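Local atomic coordinates of sensor histidine kinase (Pseudomonas syringae pv. tomato, PDB entry 3CIT), a protein that is probably a phosphorelay sensor kinase of a two-component signalling system, represented here by its GAF domain alone. Residues Glu23-Pro28 and Ala142-Asn147; Cys41-Met46 and Glu132-Leu137; Leu50-Glu53 and Gly59-Thr62; Leu89-Pro92 and Cys98-Leu101. One frame throughout, in Å; residues are numbered along the deposited sequence. Where two conformers were deposited one is given.

In the fold
From the N terminus, helix 3-26 ends at contact 1, whose partner Ala142-Asn147 lies far along the last helix, 128-156, so this contact closes the widest loop. Contact 2 closes a shorter loop within it, joining the end of helix 29-43 to an earlier part of the same last helix. Inside that loop two hairpins follow in series: contact 3 pairs strands 48-53 and 61-66, and contact 4 pairs strands 87-90 and 98-105. No loops cross. Contacts 3 and 4 lie toward opposite edges of the five-stranded antiparallel sheet, whereas contacts 1 and 2 bind the helices together; Leu145 touches Glu53, and Leu134 touches Leu100, where helix meets sheet.

Contact 1: Glu23-Pro28 and Ala142-Asn147; sequences ELIQLP and AAHLEN
Leu24, near the end of helix 3-26, comes closest to His144 of helix 128-156, with 7.5 Å between their CA atoms, and the two helical segments run in roughly the same direction. The contact is carried by the imidazole of His144, which reaches across to two neighbouring residues of the first helix. Leu24 meets one carbon of the ring: its CB lies 3.8 Å from His144 CD2, and its CD1 is 3.9 Å from that same carbon. Ile25 begins by pointing away, but the turn in its longer branch (chi2 -70°) brings the terminal methyl back, and Ile25 CD1 sits 3.3 Å from His144 CE1, a tight approach. The same methyl is 3.7 Å from His144 NE2. Both residues come to the ring obliquely, and the meeting is one of van der Waals packing. Leu24 is buried further by Met32 and Val36 of helix 29-43, whereas Ile25 stays exposed. On helix 128-156, Ala143 and Asn147 pack against Leu140 and Leu150 of a second subunit. Such side-by-side packing of the first and last helices belongs to the helical layer of this GAF domain, which here also supplies an interface between subunits.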
# COMPACT_ATOMS: atom_id res chain seq x y z
N GLU A 23 -6.04 22.01 -7.24
CA GLU A 23 -7.36 22.40 -7.71
C GLU A 23 -8.50 21.93 -6.84
O GLU A 23 -9.50 22.63 -6.73
CB GLU A 23 -7.57 21.90 -9.11
CG GLU A 23 -6.66 22.62 -10.03
CD GLU A 23 -6.86 22.22 -11.44
OE1 GLU A 23 -5.92 21.60 -12.00
OE2 GLU A 23 -7.95 22.56 -11.97
N LEU A 24 -8.36 20.75 -6.24
CA LEU A 24 -9.38 20.24 -5.32
C LEU A 24 -9.69 21.23 -4.21
O LEU A 24 -10.83 21.31 -3.78
CB LEU A 24 -8.95 18.92 -4.68
CG LEU A 24 -8.95 17.75 -5.65
CD1 LEU A 24 -8.54 16.46 -4.90
CD2 LEU A 24 -10.32 17.62 -6.30
N ILE A 25 -8.68 21.98 -3.78
CA ILE A 25 -8.83 22.95 -2.70
C ILE A 25 -9.85 24.02 -3.16
O ILE A 25 -10.72 24.43 -2.40
CB ILE A 25 -7.50 23.64 -2.36
CG1 ILE A 25 -6.37 22.63 -2.08
CG2 ILE A 25 -7.67 24.59 -1.15
CD1 ILE A 25 -6.51 21.84 -0.82
N GLN A 26 -9.74 24.41 -4.42
CA GLN A 26 -10.56 25.48 -5.02
C GLN A 26 -12.03 25.15 -5.34
O GLN A 26 -12.86 26.06 -5.45
CB GLN A 26 -9.89 25.93 -6.33
CG GLN A 26 -8.45 26.42 -6.17
CD GLN A 26 -8.34 27.57 -5.19
OE1 GLN A 26 -9.18 28.47 -5.16
NE2 GLN A 26 -7.28 27.56 -4.38
N LEU A 27 -12.35 23.87 -5.51
CA LEU A 27 -13.62 23.45 -6.11
C LEU A 27 -14.68 22.96 -5.12
O LEU A 27 -14.34 22.36 -4.09
CB LEU A 27 -13.37 22.30 -7.10
CG LEU A 27 -12.51 22.50 -8.34
CD1 LEU A 27 -12.15 21.13 -8.98
CD2 LEU A 27 -13.23 23.40 -9.33
N PRO A 28 -15.97 23.14 -5.47
CA PRO A 28 -17.04 22.51 -4.71
C PRO A 28 -17.08 21.00 -4.94
O PRO A 28 -16.58 20.53 -5.97
CB PRO A 28 -18.32 23.15 -5.29
CG PRO A 28 -17.86 24.27 -6.15
CD PRO A 28 -16.49 23.95 -6.58
N ALA A 142 -10.72 11.86 -1.27
CA ALA A 142 -11.37 11.40 -0.05
C ALA A 142 -11.26 12.38 1.10
O ALA A 142 -12.24 12.64 1.78
CB ALA A 142 -10.84 9.99 0.37
N ALA A 143 -10.05 12.91 1.33
CA ALA A 143 -9.84 13.79 2.46
C ALA A 143 -10.73 15.02 2.37
O ALA A 143 -11.29 15.49 3.37
CB ALA A 143 -8.33 14.22 2.56
N HIS A 144 -10.84 15.54 1.16
CA HIS A 144 -11.60 16.74 0.88
C HIS A 144 -13.12 16.49 0.91
O HIS A 144 -13.87 17.31 1.43
CB HIS A 144 -11.16 17.33 -0.47
CG HIS A 144 -9.77 17.88 -0.44
ND1 HIS A 144 -9.39 18.88 0.44
CD2 HIS A 144 -8.65 17.57 -1.14
CE1 HIS A 144 -8.11 19.14 0.29
NE2 HIS A 144 -7.64 18.36 -0.67
N LEU A 145 -13.56 15.36 0.37
CA LEU A 145 -14.97 14.98 0.42
C LEU A 145 -15.40 14.73 1.87
O LEU A 145 -16.50 15.12 2.28
CB LEU A 145 -15.25 13.75 -0.42
CG LEU A 145 -15.22 13.92 -1.95
CD1 LEU A 145 -15.44 12.57 -2.63
CD2 LEU A 145 -16.28 14.96 -2.40
N GLU A 146 -14.54 14.09 2.64
CA GLU A 146 -14.82 13.82 4.04
C GLU A 146 -14.90 15.10 4.85
O GLU A 146 -15.82 15.29 5.64
CB GLU A 146 -13.77 12.88 4.62
CG GLU A 146 -14.00 12.59 6.08
CD GLU A 146 -12.96 11.70 6.63
OE1 GLU A 146 -11.80 12.16 6.75
OE2 GLU A 146 -13.29 10.53 6.90
N ASN A 147 -13.95 16.01 4.62
CA ASN A 147 -14.01 17.33 5.24
C ASN A 147 -15.37 17.99 5.01
O ASN A 147 -16.04 18.37 5.97
CB ASN A 147 -12.87 18.21 4.72
CG ASN A 147 -12.75 19.51 5.50
OD1 ASN A 147 -13.18 20.55 5.02
ND2 ASN A 147 -12.19 19.44 6.71

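Contact 2: Cys41-Met46 and Glu132-Leu137; sequences CAFVAM and ESLQLL
The phenyl ring of Phe43 meets Leu134 obliquely, with Phe43 CD2 4.3 Å from Leu134 CD2. The ring extends toward helix 128-156 because its CG stands anti to the backbone N (chi1 -166°). Leu134 forks between two neighbours: while CD2 turns to the phenyl, its other methyl meets Val44 tip to tip. Leu134 CD1 lies 3.6 Å from Val44 CG1 and 3.8 Å from Val44 CG2, so both branches of the valine bear on one methyl. The contact is wholly apolar, and the backbones stay well apart, with the CA atoms of Phe43 and Leu134 8.5 Å from each other. Val44 is the first residue to leave helical angles as a Schellman motif ends helix 29-43. Ala45, at positive phi, is its C-prime residue, and Met46 N, of a selenomethionine, bonds to Cys41 O at 2.9 Å. On the sheet side, Leu134 also packs on Leu100 and Leu102 of strand 98-105 and, like Val44, on Leu117 of strand 111-119; Phe43 rests against Arg13 and Leu16 of helix 3-26, so the contact lies between the sheet, reached by Leu134 and Val44, and helix 3-26, reached by Phe43.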
# COMPACT_ATOMS: atom_id res chain seq x y z
N CYS A 41 -9.50 8.86 -15.48
CA CYS A 41 -9.78 8.12 -16.71
C CYS A 41 -8.82 8.47 -17.85
O CYS A 41 -8.28 7.57 -18.49
CB CYS A 41 -11.25 8.30 -17.14
SG CYS A 41 -12.42 7.50 -16.04
N ALA A 42 -8.58 9.75 -18.08
CA ALA A 42 -7.70 10.20 -19.15
C ALA A 42 -6.28 9.72 -18.93
O ALA A 42 -5.59 9.32 -19.88
CB ALA A 42 -7.74 11.76 -19.30
N PHE A 43 -5.85 9.76 -17.67
CA PHE A 43 -4.45 9.49 -17.31
C PHE A 43 -4.02 8.10 -17.73
O PHE A 43 -2.91 7.91 -18.19
CB PHE A 43 -4.21 9.70 -15.82
CG PHE A 43 -2.74 9.77 -15.47
CD1 PHE A 43 -1.98 10.87 -15.85
CD2 PHE A 43 -2.11 8.73 -14.81
CE1 PHE A 43 -0.60 10.92 -15.56
CE2 PHE A 43 -0.72 8.80 -14.53
CZ PHE A 43 0.00 9.88 -14.91
N VAL A 44 -4.93 7.14 -17.62
CA VAL A 44 -4.63 5.74 -17.97
C VAL A 44 -5.41 5.25 -19.19
O VAL A 44 -5.47 4.04 -19.43
CB VAL A 44 -4.82 4.79 -16.75
CG1 VAL A 44 -3.69 5.00 -15.69
CG2 VAL A 44 -6.23 4.90 -16.15
N ALA A 45 -5.98 6.18 -19.94
CA ALA A 45 -6.68 5.91 -21.18
C ALA A 45 -7.79 4.86 -20.97
O ALA A 45 -7.93 3.95 -21.76
CB ALA A 45 -5.67 5.45 -22.26
N MSE A 46 -8.54 5.01 -19.89
CA MSE A 46 -9.70 4.13 -19.64
C MSE A 46 -10.97 4.94 -19.91
O MSE A 46 -11.12 6.04 -19.40
CB MSE A 46 -9.61 3.56 -18.21
CG MSE A 46 -8.37 2.64 -18.09
SE MSE A 46 -8.16 1.71 -16.39
CE MSE A 46 -9.67 0.47 -16.41
N GLU A 132 -0.45 3.56 -8.48
CA GLU A 132 -0.13 4.20 -7.22
C GLU A 132 -0.47 5.71 -7.19
O GLU A 132 -0.94 6.21 -6.19
CB GLU A 132 1.36 4.05 -6.90
CG GLU A 132 1.80 2.69 -6.51
CD GLU A 132 3.29 2.73 -6.07
OE1 GLU A 132 4.16 2.85 -6.91
OE2 GLU A 132 3.55 2.64 -4.88
N SER A 133 -0.23 6.40 -8.29
CA SER A 133 -0.57 7.82 -8.42
C SER A 133 -2.09 8.01 -8.38
O SER A 133 -2.58 8.90 -7.67
CB SER A 133 0.06 8.39 -9.71
OG SER A 133 1.46 8.27 -9.63
N LEU A 134 -2.84 7.18 -9.12
CA LEU A 134 -4.30 7.25 -9.08
C LEU A 134 -4.85 6.93 -7.69
O LEU A 134 -5.80 7.56 -7.25
CB LEU A 134 -4.95 6.32 -10.12
CG LEU A 134 -4.65 6.69 -11.57
CD1 LEU A 134 -5.27 5.72 -12.54
CD2 LEU A 134 -5.15 8.11 -11.88
N GLN A 135 -4.25 5.96 -7.00
CA GLN A 135 -4.64 5.68 -5.62
C GLN A 135 -4.42 6.89 -4.71
O GLN A 135 -5.28 7.23 -3.89
CB GLN A 135 -3.90 4.44 -5.07
CG GLN A 135 -4.32 4.15 -3.61
CD GLN A 135 -5.86 3.85 -3.44
OE1 GLN A 135 -6.69 4.74 -3.03
NE2 GLN A 135 -6.23 2.61 -3.76
N LEU A 136 -3.28 7.56 -4.84
CA LEU A 136 -3.09 8.80 -4.07
C LEU A 136 -4.10 9.89 -4.47
O LEU A 136 -4.61 10.63 -3.62
CB LEU A 136 -1.66 9.32 -4.21
CG LEU A 136 -1.35 10.58 -3.39
CD1 LEU A 136 -1.58 10.33 -1.87
CD2 LEU A 136 0.09 11.05 -3.65
N LEU A 137 -4.37 10.05 -5.75
CA LEU A 137 -5.40 11.03 -6.18
C LEU A 137 -6.77 10.74 -5.49
O LEU A 137 -7.48 11.67 -5.03
CB LEU A 137 -5.56 10.99 -7.68
CG LEU A 137 -6.32 12.13 -8.31
CD1 LEU A 137 -5.65 13.45 -7.90
CD2 LEU A 137 -6.25 11.91 -9.84

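Contact 3: Leu50-Glu53 and Gly59-Thr62; sequences LLLE and GVQT
A beta hairpin formed by strands 48-53 and 61-66 brings Glu53 opposite Gln61, close to where its connecting loop begins. The two are a hydrogen-bonded antiparallel pair: Glu53 N donates to Gln61 O over 2.9 Å, and Gln61 N returns a bond of 2.8 Å to Glu53 O. One residue further, Leu52 and Thr62 make a non-hydrogen-bonded pair with their CA atoms 4.6 Å apart. Here the strands are joined by CA-H...O contacts, among them Thr62 CA to Leu51 O at 3.3 Å. This hairpin is one end of the five-stranded antiparallel GAF sheet, with strand 61-66 outermost in the chain and strand 48-53 bonded on its other side to strand 111-119. On the face that bears Leu52 and Thr62, the CD2 methyl of Leu52 crosses obliquely to its neighbours, 3.4 Å from Thr62 OG1 and 4.0 Å from Val60 CG1. Val60 offers its CG1 methyl to Leu52, this branch lying anti to the backbone N (chi1 -178°). Leu50 adds its CB, 4.2 Å from Thr62 CG2. On the other face, Leu51 and Glu53 touch Leu141 and Leu145 of helix 128-156. The Glu53 carboxylate is held through OE2 by a salt bridge to Arg33 and a hydrogen bond to Thr63 OG1.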
# COMPACT_ATOMS: atom_id res chain seq x y z
N LEU A 50 -16.75 5.63 -12.74
CA LEU A 50 -17.69 6.23 -11.83
C LEU A 50 -17.07 6.39 -10.44
O LEU A 50 -16.00 5.83 -10.14
CB LEU A 50 -19.01 5.44 -11.84
CG LEU A 50 -19.01 3.96 -11.53
CD1 LEU A 50 -18.78 3.76 -10.07
CD2 LEU A 50 -20.34 3.30 -11.96
N LEU A 51 -17.75 7.17 -9.62
CA LEU A 51 -17.43 7.31 -8.22
C LEU A 51 -18.61 6.82 -7.39
O LEU A 51 -19.77 7.21 -7.62
CB LEU A 51 -17.11 8.76 -7.90
CG LEU A 51 -16.69 9.05 -6.48
CD1 LEU A 51 -15.33 8.32 -6.10
CD2 LEU A 51 -16.57 10.56 -6.29
N LEU A 52 -18.32 5.93 -6.44
CA LEU A 52 -19.32 5.37 -5.55
C LEU A 52 -19.03 5.89 -4.16
O LEU A 52 -17.88 5.91 -3.75
CB LEU A 52 -19.20 3.86 -5.51
CG LEU A 52 -19.47 3.11 -6.80
CD1 LEU A 52 -19.35 1.60 -6.55
CD2 LEU A 52 -20.87 3.50 -7.37
N GLU A 53 -20.07 6.28 -3.43
CA GLU A 53 -19.92 6.69 -2.05
C GLU A 53 -21.05 6.10 -1.20
O GLU A 53 -22.17 5.91 -1.68
CB GLU A 53 -19.91 8.20 -1.92
CG GLU A 53 -18.64 8.84 -2.49
CD GLU A 53 -18.79 10.34 -2.61
OE1 GLU A 53 -19.00 10.98 -1.57
OE2 GLU A 53 -18.67 10.86 -3.74
N GLY A 59 -26.95 3.83 1.84
CA GLY A 59 -26.50 2.80 0.90
C GLY A 59 -25.52 3.40 -0.08
O GLY A 59 -24.99 4.49 0.16
N VAL A 60 -25.30 2.72 -1.19
CA VAL A 60 -24.32 3.17 -2.18
C VAL A 60 -24.97 4.16 -3.13
O VAL A 60 -26.09 3.94 -3.62
CB VAL A 60 -23.75 2.00 -2.98
CG1 VAL A 60 -22.70 2.48 -3.97
CG2 VAL A 60 -23.16 0.97 -2.05
N GLN A 61 -24.29 5.27 -3.36
CA GLN A 61 -24.74 6.27 -4.32
C GLN A 61 -23.63 6.49 -5.34
O GLN A 61 -22.47 6.56 -4.96
CB GLN A 61 -25.07 7.57 -3.59
CG GLN A 61 -26.21 7.45 -2.54
CD GLN A 61 -27.54 7.05 -3.16
OE1 GLN A 61 -27.91 7.55 -4.23
NE2 GLN A 61 -28.28 6.15 -2.50
N THR A 62 -24.00 6.61 -6.61
CA THR A 62 -23.08 6.92 -7.70
C THR A 62 -23.03 8.43 -7.81
O THR A 62 -24.02 9.07 -8.13
CB THR A 62 -23.59 6.28 -9.01
OG1 THR A 62 -23.61 4.86 -8.85
CG2 THR A 62 -22.72 6.67 -10.20

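Contact 4: Leu89-Pro92 and Cys98-Leu101; sequences LERP and CVLL
Cys98 opens strand 98-105 facing Glu90, a non-hydrogen-bonded antiparallel pair whose CA atoms are 4.8 Å apart, and its own CA leans on Leu89 O at 3.4 Å in a CA-H...O contact. Val99 then forms the hydrogen-bonded pair with Leu89. Leu89 N donates to Val99 O over 2.7 Å; in return, Val99 N reaches Leu89 O at 3.0 Å. These bonds join the two arms of a beta hairpin, and strand 87-90 is the outermost strand at this end of the GAF sheet. The side chains of Val99 and Leu89 lie side by side and point the same way, with Val99 CB 4.1 Å from Leu89 CB. Val99 CG2 is also crossed by the aliphatic part of Arg91, whose CD comes within 4.1 Å; the guanidinium beyond bonds through NH2 to Leu96 O in the connecting loop. Further along, Leu101 swings its end back toward the partner strand, so that Leu101 CD1 lies 4.3 Å from Leu89 CD1. Leu89 also packs on Ala42 of the fourth subunit, and a glycerol, probably from the crystallisation liquor, lies close to its side chain.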
# COMPACT_ATOMS: atom_id res chain seq x y z
N LEU A 89 -9.44 -5.84 -12.02
CA LEU A 89 -10.36 -6.91 -12.35
C LEU A 89 -10.45 -7.14 -13.85
O LEU A 89 -10.52 -6.18 -14.61
CB LEU A 89 -11.78 -6.55 -11.90
CG LEU A 89 -12.04 -6.24 -10.44
CD1 LEU A 89 -13.51 -5.73 -10.28
CD2 LEU A 89 -11.83 -7.51 -9.68
N GLU A 90 -10.43 -8.41 -14.25
CA GLU A 90 -10.70 -8.82 -15.64
C GLU A 90 -12.08 -9.47 -15.63
O GLU A 90 -12.33 -10.37 -14.83
CB GLU A 90 -9.69 -9.83 -16.13
CG GLU A 90 -8.28 -9.31 -16.18
CD GLU A 90 -7.31 -10.36 -16.71
OE1 GLU A 90 -7.08 -11.37 -16.02
OE2 GLU A 90 -6.80 -10.18 -17.83
N ARG A 91 -12.94 -9.04 -16.53
CA ARG A 91 -14.31 -9.49 -16.62
C ARG A 91 -14.56 -9.86 -18.10
O ARG A 91 -15.20 -9.13 -18.85
CB ARG A 91 -15.24 -8.39 -16.12
CG ARG A 91 -14.96 -7.90 -14.69
CD ARG A 91 -15.91 -6.77 -14.22
NE ARG A 91 -17.33 -7.09 -14.34
CZ ARG A 91 -18.17 -6.62 -15.28
NH1 ARG A 91 -19.46 -7.00 -15.27
NH2 ARG A 91 -17.77 -5.78 -16.21
N PRO A 92 -13.99 -10.98 -18.53
CA PRO A 92 -13.99 -11.30 -19.95
C PRO A 92 -15.39 -11.41 -20.57
O PRO A 92 -16.30 -11.92 -19.95
CB PRO A 92 -13.30 -12.67 -20.00
CG PRO A 92 -12.56 -12.77 -18.80
CD PRO A 92 -13.28 -12.00 -17.75
N CYS A 98 -12.30 -4.69 -18.22
CA CYS A 98 -11.19 -4.31 -17.34
C CYS A 98 -11.73 -3.23 -16.41
O CYS A 98 -12.32 -2.25 -16.88
CB CYS A 98 -10.01 -3.76 -18.20
SG CYS A 98 -9.24 -5.08 -19.05
N VAL A 99 -11.48 -3.40 -15.12
CA VAL A 99 -11.89 -2.46 -14.08
C VAL A 99 -10.77 -2.29 -13.05
O VAL A 99 -10.16 -3.27 -12.63
CB VAL A 99 -13.17 -2.94 -13.39
CG1 VAL A 99 -13.57 -2.00 -12.21
CG2 VAL A 99 -14.29 -3.06 -14.43
N LEU A 100 -10.55 -1.05 -12.65
CA LEU A 100 -9.61 -0.69 -11.58
C LEU A 100 -10.40 -0.01 -10.46
O LEU A 100 -11.13 0.98 -10.70
CB LEU A 100 -8.52 0.22 -12.14
CG LEU A 100 -7.47 0.76 -11.18
CD1 LEU A 100 -6.61 -0.36 -10.51
CD2 LEU A 100 -6.57 1.89 -11.81
N LEU A 101 -10.28 -0.54 -9.25
CA LEU A 101 -10.92 0.02 -8.06
C LEU A 101 -9.87 0.73 -7.22
O LEU A 101 -8.81 0.15 -6.96
CB LEU A 101 -11.55 -1.12 -7.25
CG LEU A 101 -12.58 -2.00 -7.99
CD1 LEU A 101 -13.15 -3.01 -7.00
CD2 LEU A 101 -13.67 -1.15 -8.56